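Side-chain contact in signal recognition particle subunit srp14 (Schizosaccharomyces pombe, PDB 2W9J), which probably serves as an RNA-binding component of the signal recognition particle, which targets secretory and membrane proteins cotranslationally to the endoplasmic reticulum: residues D65-T68 with D69-S73. Residues are numbered along the deposited sequence; the frame is centred on the assembly and turned at random.
Sequences DYFT and DFFQS
F67 and F71, one helical turn apart, form a T-shaped pair: the edge of the F71 ring is directed at the face of F67, with centroids 5.0 Å apart and planes at 81°. CE1 of F71 makes the touch, above the rim of the F67 ring near CD2, while the two side chains run side by side in the same direction. The F71 torsion explains this reach, since CG sits beside the backbone N (chi1 -68°), which carries the ring back along the helix toward F67. The other aromatic contact is of a different kind. D69 CB lies over the centre of the Y66 ring, 3.6 Å from its centroid and 13° off the normal, a CH-pi contact; the carboxylate plane is moderately tilted to the ring. Y66 has CG anti to its N, which lays the ring alongside the first turn, against D69, where CD1 also meets F70 CB at 3.9 Å. Y66 occupies the N-cap position, and its O accepts the bond from F70 N at 2.8 Å. The next i to i+4 bonds run from F71 N to F67 O and from Q72 N to T68 O. At this helix start one water accepts from D69 N and donates to D69 OD2, 2.7 Å from the water, and to D65 O, thereby linking the carboxylate to the carbonyl of D65 just ahead of the helix. Replacing F67 by alanine removes the ring and is likely to leave the F71 edge without its aromatic partner, opening a gap beside CE1. Helix 67-76, the C-terminal helix of the alpha-beta-beta-beta-alpha fold of the SRP9/14 family, packs on the antiparallel sheet beside helix 5-17: F67 reaches V46 of strand 45-51 and V62 of strand 57-63, F71 reaches I48 of strand 45-51, and buried F70 packs between these strands and N5 and F8 of helix 5-17.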
loop_
_atom_site.group_PDB
_atom_site.type_symbol
_atom_site.label_atom_id
_atom_site.label_comp_id
_atom_site.label_asym_id
_atom_site.label_seq_id
_atom_site.Cartn_x
_atom_site.Cartn_y
_atom_site.Cartn_z
ATOM N N ASP A 65 7.703 13.699 1.358
ATOM C CA ASP A 65 9.079 13.554 0.901
ATOM C C ASP A 65 9.366 12.183 0.272
ATOM O O ASP A 65 10.292 12.040 -0.522
ATOM C CB ASP A 65 10.045 13.812 2.067
ATOM C CG ASP A 65 10.100 15.282 2.486
ATOM O OD1 ASP A 65 9.631 16.154 1.714
ATOM O OD2 ASP A 65 10.623 15.566 3.593
ATOM N N TYR A 66 8.571 11.183 0.631
ATOM C CA TYR A 66 8.826 9.822 0.190
ATOM C C TYR A 66 7.831 9.361 -0.882
ATOM O O TYR A 66 7.835 8.197 -1.285
ATOM C CB TYR A 66 8.827 8.869 1.397
ATOM C CG TYR A 66 9.579 7.558 1.170
ATOM C CD1 TYR A 66 8.890 6.337 1.081
ATOM C CD2 TYR A 66 10.983 7.536 1.043
ATOM C CE1 TYR A 66 9.569 5.127 0.876
ATOM C CE2 TYR A 66 11.677 6.330 0.838
ATOM C CZ TYR A 66 10.958 5.132 0.753
ATOM O OH TYR A 66 11.621 3.939 0.547
ATOM N N PHE A 67 6.993 10.283 -1.353
ATOM C CA PHE A 67 5.962 9.967 -2.350
ATOM C C PHE A 67 6.506 9.311 -3.642
ATOM O O PHE A 67 6.098 8.197 -4.003
ATOM C CB PHE A 67 5.143 11.225 -2.673
ATOM C CG PHE A 67 3.782 11.264 -2.023
ATOM C CD1 PHE A 67 3.613 10.914 -0.680
ATOM C CD2 PHE A 67 2.665 11.680 -2.758
ATOM C CE1 PHE A 67 2.364 10.952 -0.088
ATOM C CE2 PHE A 67 1.410 11.723 -2.177
ATOM C CZ PHE A 67 1.258 11.361 -0.831
ATOM N N THR A 68 7.419 9.999 -4.326
ATOM C CA THR A 68 8.071 9.455 -5.524
ATOM C C THR A 68 8.524 8.002 -5.308
ATOM O O THR A 68 8.114 7.094 -6.046
ATOM C CB THR A 68 9.288 10.310 -5.925
ATOM O OG1 THR A 68 8.860 11.641 -6.232
ATOM C CG2 THR A 68 9.990 9.715 -7.125
ATOM N N ASP A 69 9.355 7.810 -4.276
ATOM C CA ASP A 69 9.935 6.515 -3.906
ATOM C C ASP A 69 8.877 5.459 -3.669
ATOM O O ASP A 69 8.953 4.364 -4.236
ATOM C CB ASP A 69 10.782 6.667 -2.639
ATOM C CG ASP A 69 12.163 7.244 -2.918
ATOM O OD1 ASP A 69 12.935 6.617 -3.695
ATOM O OD2 ASP A 69 12.482 8.317 -2.346
ATOM N N PHE A 70 7.894 5.805 -2.832
ATOM C CA PHE A 70 6.838 4.886 -2.444
ATOM C C PHE A 70 5.971 4.494 -3.610
ATOM O O PHE A 70 5.671 3.324 -3.779
ATOM C CB PHE A 70 5.954 5.454 -1.327
ATOM C CG PHE A 70 4.878 4.509 -0.898
ATOM C CD1 PHE A 70 5.135 3.539 0.053
ATOM C CD2 PHE A 70 3.619 4.541 -1.501
ATOM C CE1 PHE A 70 4.143 2.630 0.430
ATOM C CE2 PHE A 70 2.626 3.639 -1.129
ATOM C CZ PHE A 70 2.889 2.681 -0.157
ATOM N N PHE A 71 5.558 5.468 -4.408
ATOM C CA PHE A 71 4.753 5.151 -5.579
ATOM C C PHE A 71 5.554 4.432 -6.658
ATOM O O PHE A 71 5.004 3.642 -7.425
ATOM C CB PHE A 71 3.983 6.371 -6.089
ATOM C CG PHE A 71 2.908 6.809 -5.144
ATOM C CD1 PHE A 71 3.014 8.005 -4.444
ATOM C CD2 PHE A 71 1.816 5.979 -4.885
ATOM C CE1 PHE A 71 2.031 8.387 -3.532
ATOM C CE2 PHE A 71 0.831 6.355 -3.973
ATOM C CZ PHE A 71 0.941 7.562 -3.297
ATOM N N GLN A 72 6.860 4.671 -6.680
ATOM C CA GLN A 72 7.740 3.901 -7.557
ATOM C C GLN A 72 7.786 2.423 -7.127
ATOM O O GLN A 72 7.722 1.544 -7.975
ATOM C CB GLN A 72 9.134 4.522 -7.622
ATOM C CG GLN A 72 9.992 4.033 -8.775
ATOM C CD GLN A 72 9.551 4.572 -10.131
ATOM O OE1 GLN A 72 8.525 4.149 -10.682
ATOM N NE2 GLN A 72 10.338 5.500 -10.685
ATOM N N SER A 73 7.868 2.163 -5.819
ATOM C CA SER A 73 7.850 0.792 -5.275
ATOM C C SER A 73 6.477 0.161 -5.390
ATOM O O SER A 73 6.357 -1.052 -5.565
ATOM C CB SER A 73 8.227 0.789 -3.793
ATOM O OG SER A 73 9.619 0.691 -3.602
HETATM O O HOH W 1 10.462 10.053 -2.918
#